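Local coordinates for protein GTP cyclohydrolase 1 type 2 homolog (Escherichia coli, Escherichia coli O157:H7, PDB 1NMO) that binds a pair of metal ions within a ring-shaped hexamer and may take part in degrading radiation-damaged nucleotides, at residues 3-16 and 92-106. Residues are numbered along the deposited sequence; the frame is centred on the assembly and turned at random.
Sequences NTELEQLINEKLNS and NLYGWHLPLDAHPEL. With FE (Fe (III) ion), chain H.
The indole of Trp96, just past the end of strand 92-95, lies flat beneath Ile10, whose beta-branch gives it a methyl close to the backbone to set on a broad aromatic face. The CG2 methyl of Ile10 sits almost straight over the six-membered ring of Trp96, 3.6 Å from its centroid, in a CH-pi contact. At the indole edge, Trp96 NE1 donates a hydrogen bond of 2.8 Å to Asn11 OD1; the acceptor lies in the ring plane while the amide stands nearly perpendicular to it, which, with Ile10 over the face, restrains the ring's rotation. Two residues back, Tyr94 is long enough to push its hydroxyl under the first helical turn, where Asn3 O takes bonds from both Tyr94 OH (2.7 Å) and Glu7 N. Helix 3-13 runs nearly parallel to strand 92-95, 8° between the axes of these short segments, across a mixed sheet in which strands 26-29 and 59-62 flank this one. Past the helix, a Schellman motif turns the chain at Asn15. Leucine's fork lets Leu14 fill two sides of one hollow: chi1 of -60° and an extended chi2 send CD1 to Trp96 and Leu100, CD2 to His103 and Leu106. Helix 98-102, which helps wall this hollow, also carries Asp101, an iron ligand together with His63 and Glu219. Lys13 passes its long aliphatic chain across Leu106, and its NZ reaches Glu105 OE1 at 2.9 Å, a salt bridge.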
loop_
_atom_site.group_PDB
_atom_site.type_symbol
_atom_site.label_atom_id
_atom_site.label_comp_id
_atom_site.label_asym_id
_atom_site.label_seq_id
_atom_site.Cartn_x
_atom_site.Cartn_y
_atom_site.Cartn_z
ATOM N N ASN A 3 11.219 35.016 -35.647
ATOM C CA ASN A 3 10.986 35.073 -34.225
ATOM C C ASN A 3 10.414 36.413 -33.730
ATOM O O ASN A 3 9.573 36.431 -32.842
ATOM C CB ASN A 3 12.254 34.730 -33.442
ATOM C CG ASN A 3 13.474 35.511 -33.936
ATOM O OD1 ASN A 3 13.357 36.264 -34.875
ATOM N ND2 ASN A 3 14.629 35.300 -33.329
ATOM N N THR A 4 10.808 37.542 -34.322
ATOM C CA THR A 4 10.297 38.836 -33.801
ATOM C C THR A 4 8.867 39.158 -34.254
ATOM O O THR A 4 8.172 39.968 -33.638
ATOM C CB THR A 4 11.167 39.932 -34.251
ATOM O OG1 THR A 4 11.356 39.746 -35.662
ATOM C CG2 THR A 4 12.531 39.921 -33.496
ATOM N N GLU A 5 8.460 38.546 -35.359
ATOM C CA GLU A 5 7.135 38.702 -35.919
ATOM C C GLU A 5 6.250 37.891 -35.047
ATOM O O GLU A 5 5.240 38.364 -34.641
ATOM C CB GLU A 5 7.062 38.095 -37.319
ATOM C CG GLU A 5 7.105 39.147 -38.380
ATOM C CD GLU A 5 7.722 38.652 -39.687
ATOM O OE1 GLU A 5 7.656 37.440 -40.056
ATOM O OE2 GLU A 5 8.259 39.518 -40.376
ATOM N N LEU A 6 6.620 36.649 -34.731
ATOM C CA LEU A 6 5.753 35.871 -33.857
ATOM C C LEU A 6 5.677 36.535 -32.477
ATOM O O LEU A 6 4.676 36.431 -31.818
ATOM C CB LEU A 6 6.242 34.431 -33.754
ATOM C CG LEU A 6 5.698 33.445 -32.683
ATOM C CD1 LEU A 6 4.146 33.278 -32.871
ATOM C CD2 LEU A 6 6.399 32.082 -32.782
ATOM N N GLU A 7 6.681 37.274 -32.022
ATOM C CA GLU A 7 6.535 37.856 -30.710
ATOM C C GLU A 7 5.507 38.966 -30.886
ATOM O O GLU A 7 4.520 39.097 -30.104
ATOM C CB GLU A 7 7.871 38.433 -30.208
ATOM C CG GLU A 7 7.746 39.370 -28.983
ATOM C CD GLU A 7 9.101 40.015 -28.638
ATOM O OE1 GLU A 7 9.759 40.475 -29.589
ATOM O OE2 GLU A 7 9.526 40.061 -27.444
ATOM N N GLN A 8 5.720 39.803 -31.895
ATOM C CA GLN A 8 4.744 40.905 -32.154
ATOM C C GLN A 8 3.289 40.362 -32.360
ATOM O O GLN A 8 2.278 40.961 -31.927
ATOM C CB GLN A 8 5.133 41.716 -33.420
ATOM C CG GLN A 8 4.027 42.744 -33.821
ATOM C CD GLN A 8 4.169 43.310 -35.249
ATOM O OE1 GLN A 8 4.618 42.620 -36.210
ATOM N NE2 GLN A 8 3.760 44.560 -35.407
ATOM N N LEU A 9 3.182 39.210 -32.988
ATOM C CA LEU A 9 1.838 38.671 -33.227
ATOM C C LEU A 9 1.056 38.347 -31.919
ATOM O O LEU A 9 -0.131 38.691 -31.755
ATOM C CB LEU A 9 1.966 37.422 -34.095
ATOM C CG LEU A 9 0.593 36.790 -34.301
ATOM C CD1 LEU A 9 -0.325 37.729 -35.185
ATOM C CD2 LEU A 9 0.764 35.506 -34.970
ATOM N N ILE A 10 1.716 37.653 -30.998
ATOM C CA ILE A 10 1.073 37.248 -29.746
ATOM C C ILE A 10 0.920 38.474 -28.918
ATOM O O ILE A 10 -0.114 38.711 -28.321
ATOM C CB ILE A 10 1.919 36.211 -28.905
ATOM C CG1 ILE A 10 2.370 35.063 -29.770
ATOM C CG2 ILE A 10 1.073 35.632 -27.794
ATOM C CD1 ILE A 10 1.348 34.787 -30.660
ATOM N N ASN A 11 1.971 39.280 -28.900
ATOM C CA ASN A 11 1.939 40.501 -28.147
ATOM C C ASN A 11 0.709 41.312 -28.485
ATOM O O ASN A 11 -0.044 41.728 -27.565
ATOM C CB ASN A 11 3.164 41.254 -28.473
ATOM C CG ASN A 11 4.227 41.096 -27.424
ATOM O OD1 ASN A 11 4.060 40.391 -26.405
ATOM N ND2 ASN A 11 5.344 41.779 -27.648
ATOM N N GLU A 12 0.462 41.575 -29.772
ATOM C CA GLU A 12 -0.754 42.352 -30.093
ATOM C C GLU A 12 -2.056 41.629 -29.765
ATOM O O GLU A 12 -3.002 42.269 -29.312
ATOM C CB GLU A 12 -0.757 42.834 -31.562
ATOM C CG GLU A 12 0.111 44.143 -31.694
ATOM C CD GLU A 12 0.677 44.341 -33.115
ATOM O OE1 GLU A 12 0.129 43.699 -34.070
ATOM O OE2 GLU A 12 1.650 45.153 -33.280
ATOM N N LYS A 13 -2.093 40.311 -29.945
ATOM C CA LYS A 13 -3.315 39.547 -29.640
ATOM C C LYS A 13 -3.623 39.562 -28.145
ATOM O O LYS A 13 -4.759 39.778 -27.707
ATOM C CB LYS A 13 -3.165 38.120 -30.158
ATOM C CG LYS A 13 -4.364 37.137 -29.866
ATOM C CD LYS A 13 -5.739 37.614 -30.391
ATOM C CE LYS A 13 -6.826 36.532 -30.272
ATOM N NZ LYS A 13 -8.232 36.903 -30.924
ATOM N N LEU A 14 -2.609 39.390 -27.329
ATOM C CA LEU A 14 -2.857 39.393 -25.902
ATOM C C LEU A 14 -2.869 40.774 -25.331
ATOM O O LEU A 14 -3.025 40.928 -24.126
ATOM C CB LEU A 14 -1.789 38.557 -25.198
ATOM C CG LEU A 14 -1.688 37.088 -25.590
ATOM C CD1 LEU A 14 -0.817 36.354 -24.583
ATOM C CD2 LEU A 14 -3.050 36.443 -25.628
ATOM N N ASN A 15 -2.709 41.790 -26.181
ATOM C CA ASN A 15 -2.627 43.191 -25.683
ATOM C C ASN A 15 -1.671 43.172 -24.497
ATOM O O ASN A 15 -1.943 43.711 -23.431
ATOM C CB ASN A 15 -4.023 43.690 -25.290
ATOM C CG ASN A 15 -4.967 43.732 -26.520
ATOM O OD1 ASN A 15 -4.716 44.492 -27.493
ATOM N ND2 ASN A 15 -6.028 42.893 -26.507
ATOM N N SER A 16 -0.515 42.550 -24.727
ATOM C CA SER A 16 0.490 42.387 -23.697
ATOM C C SER A 16 1.176 43.666 -23.201
ATOM O O SER A 16 1.327 43.879 -22.009
ATOM C CB SER A 16 1.535 41.389 -24.189
ATOM O OG SER A 16 2.521 41.160 -23.183
ATOM N N ASN A 92 14.317 29.579 -29.531
ATOM C CA ASN A 92 13.693 30.798 -28.938
ATOM C C ASN A 92 12.762 30.504 -27.701
ATOM O O ASN A 92 11.869 29.646 -27.776
ATOM C CB ASN A 92 12.811 31.514 -29.984
ATOM C CG ASN A 92 13.608 31.972 -31.169
ATOM O OD1 ASN A 92 14.069 33.112 -31.219
ATOM N ND2 ASN A 92 13.852 31.065 -32.110
ATOM N N LEU A 93 12.935 31.161 -26.558
ATOM C CA LEU A 93 11.935 30.907 -25.490
ATOM C C LEU A 93 11.095 32.155 -25.388
ATOM O O LEU A 93 11.649 33.257 -25.244
ATOM C CB LEU A 93 12.538 30.734 -24.105
ATOM C CG LEU A 93 11.523 30.735 -22.945
ATOM C CD1 LEU A 93 10.803 29.396 -22.993
ATOM C CD2 LEU A 93 12.216 30.838 -21.573
ATOM N N TYR A 94 9.764 32.017 -25.469
ATOM C CA TYR A 94 8.865 33.166 -25.283
ATOM C C TYR A 94 8.058 32.714 -24.085
ATOM O O TYR A 94 7.881 31.482 -23.898
ATOM C CB TYR A 94 7.842 33.322 -26.426
ATOM C CG TYR A 94 8.378 33.489 -27.860
ATOM C CD1 TYR A 94 8.942 32.439 -28.523
ATOM C CD2 TYR A 94 8.273 34.715 -28.531
ATOM C CE1 TYR A 94 9.394 32.564 -29.855
ATOM C CE2 TYR A 94 8.734 34.873 -29.859
ATOM C CZ TYR A 94 9.277 33.790 -30.512
ATOM O OH TYR A 94 9.647 33.920 -31.853
ATOM N N GLY A 95 7.591 33.685 -23.284
ATOM C CA GLY A 95 6.706 33.464 -22.139
ATOM C C GLY A 95 5.715 34.663 -22.060
ATOM O O GLY A 95 6.098 35.801 -22.401
ATOM N N TRP A 96 4.436 34.434 -21.707
ATOM C CA TRP A 96 3.460 35.488 -21.466
ATOM C C TRP A 96 2.813 35.159 -20.117
ATOM O O TRP A 96 2.111 34.153 -19.979
ATOM C CB TRP A 96 2.383 35.547 -22.540
ATOM C CG TRP A 96 2.825 36.346 -23.709
ATOM C CD1 TRP A 96 2.734 37.693 -23.852
ATOM C CD2 TRP A 96 3.561 35.872 -24.857
ATOM N NE1 TRP A 96 3.363 38.098 -24.994
ATOM C CE2 TRP A 96 3.881 37.004 -25.636
ATOM C CE3 TRP A 96 3.976 34.589 -25.302
ATOM C CZ2 TRP A 96 4.598 36.914 -26.818
ATOM C CZ3 TRP A 96 4.685 34.484 -26.466
ATOM C CH2 TRP A 96 5.000 35.656 -27.227
ATOM N N HIS A 97 3.035 36.000 -19.111
ATOM C CA HIS A 97 2.477 35.781 -17.781
ATOM C C HIS A 97 1.078 36.447 -17.648
ATOM O O HIS A 97 0.124 35.933 -18.236
ATOM C CB HIS A 97 3.474 36.288 -16.725
ATOM C CG HIS A 97 3.125 35.933 -15.313
ATOM N ND1 HIS A 97 3.043 36.882 -14.308
ATOM C CD2 HIS A 97 2.778 34.749 -14.741
ATOM C CE1 HIS A 97 2.651 36.303 -13.182
ATOM N NE2 HIS A 97 2.485 35.011 -13.413
ATOM N N LEU A 98 0.912 37.600 -16.985
ATOM C CA LEU A 98 -0.472 38.094 -16.796
ATOM C C LEU A 98 -1.333 38.199 -18.044
ATOM O O LEU A 98 -2.563 37.839 -18.039
ATOM C CB LEU A 98 -0.478 39.410 -15.985
ATOM C CG LEU A 98 0.204 39.157 -14.602
ATOM C CD1 LEU A 98 0.248 40.441 -13.750
ATOM C CD2 LEU A 98 -0.530 38.090 -13.821
ATOM N N PRO A 99 -0.741 38.643 -19.159
ATOM C CA PRO A 99 -1.622 38.724 -20.335
ATOM C C PRO A 99 -2.270 37.386 -20.641
ATOM O O PRO A 99 -3.441 37.312 -21.116
ATOM C CB PRO A 99 -0.684 39.209 -21.451
ATOM C CG PRO A 99 0.338 40.061 -20.669
ATOM C CD PRO A 99 0.604 39.140 -19.466
ATOM N N LEU A 100 -1.558 36.296 -20.365
ATOM C CA LEU A 100 -2.150 34.961 -20.679
ATOM C C LEU A 100 -3.132 34.497 -19.585
ATOM O O LEU A 100 -3.809 33.490 -19.733
ATOM C CB LEU A 100 -1.033 33.931 -20.958
ATOM C CG LEU A 100 -1.450 32.626 -21.685
ATOM C CD1 LEU A 100 -2.166 32.923 -23.012
ATOM C CD2 LEU A 100 -0.137 31.931 -22.066
ATOM N N ASP A 101 -3.198 35.220 -18.480
ATOM C CA ASP A 101 -4.211 34.924 -17.458
ATOM C C ASP A 101 -5.483 35.716 -17.800
ATOM O O ASP A 101 -6.577 35.165 -17.858
ATOM C CB ASP A 101 -3.738 35.342 -16.030
ATOM C CG ASP A 101 -2.746 34.368 -15.457
ATOM O OD1 ASP A 101 -3.030 33.154 -15.583
ATOM O OD2 ASP A 101 -1.679 34.776 -14.928
ATOM N N ALA A 102 -5.301 37.024 -18.044
ATOM C CA ALA A 102 -6.407 37.947 -18.329
ATOM C C ALA A 102 -7.138 37.911 -19.684
ATOM O O ALA A 102 -8.325 38.134 -19.718
ATOM C CB ALA A 102 -5.961 39.383 -18.036
ATOM N N HIS A 103 -6.505 37.601 -20.800
ATOM C CA HIS A 103 -7.290 37.629 -22.068
ATOM C C HIS A 103 -8.726 37.020 -22.018
ATOM O O HIS A 103 -8.912 35.833 -21.758
ATOM C CB HIS A 103 -6.466 36.989 -23.199
ATOM C CG HIS A 103 -6.913 37.391 -24.560
ATOM N ND1 HIS A 103 -7.665 36.556 -25.378
ATOM C CD2 HIS A 103 -6.863 38.594 -25.190
ATOM C CE1 HIS A 103 -8.063 37.230 -26.441
ATOM N NE2 HIS A 103 -7.592 38.470 -26.350
ATOM N N PRO A 104 -9.757 37.801 -22.381
ATOM C CA PRO A 104 -11.115 37.232 -22.299
ATOM C C PRO A 104 -11.437 35.982 -23.145
ATOM O O PRO A 104 -12.433 35.273 -22.925
ATOM C CB PRO A 104 -12.011 38.406 -22.688
ATOM C CG PRO A 104 -11.125 39.685 -22.573
ATOM C CD PRO A 104 -9.771 39.115 -23.059
ATOM N N GLU A 105 -10.625 35.713 -24.145
ATOM C CA GLU A 105 -10.930 34.607 -25.010
ATOM C C GLU A 105 -10.007 33.442 -24.749
ATOM O O GLU A 105 -10.444 32.320 -24.523
ATOM C CB GLU A 105 -10.763 35.070 -26.461
ATOM C CG GLU A 105 -10.637 33.904 -27.429
ATOM C CD GLU A 105 -10.255 34.307 -28.851
ATOM O OE1 GLU A 105 -10.133 35.540 -29.158
ATOM O OE2 GLU A 105 -10.088 33.361 -29.676
ATOM N N LEU A 106 -8.711 33.745 -24.747
ATOM C CA LEU A 106 -7.597 32.778 -24.615
ATOM C C LEU A 106 -7.054 32.577 -23.198
ATOM O O LEU A 106 -6.369 31.588 -22.909
ATOM C CB LEU A 106 -6.436 33.299 -25.519
ATOM C CG LEU A 106 -6.283 32.918 -27.023
ATOM C CD1 LEU A 106 -7.496 32.310 -27.639
ATOM C CD2 LEU A 106 -5.746 34.093 -27.786
HETATM FE FE FE H . -1.150 32.720 -13.729
HETATM O O HOH W 1 -4.591 39.735 -22.153
HETATM O O HOH W 2 -2.432 33.763 -12.025
#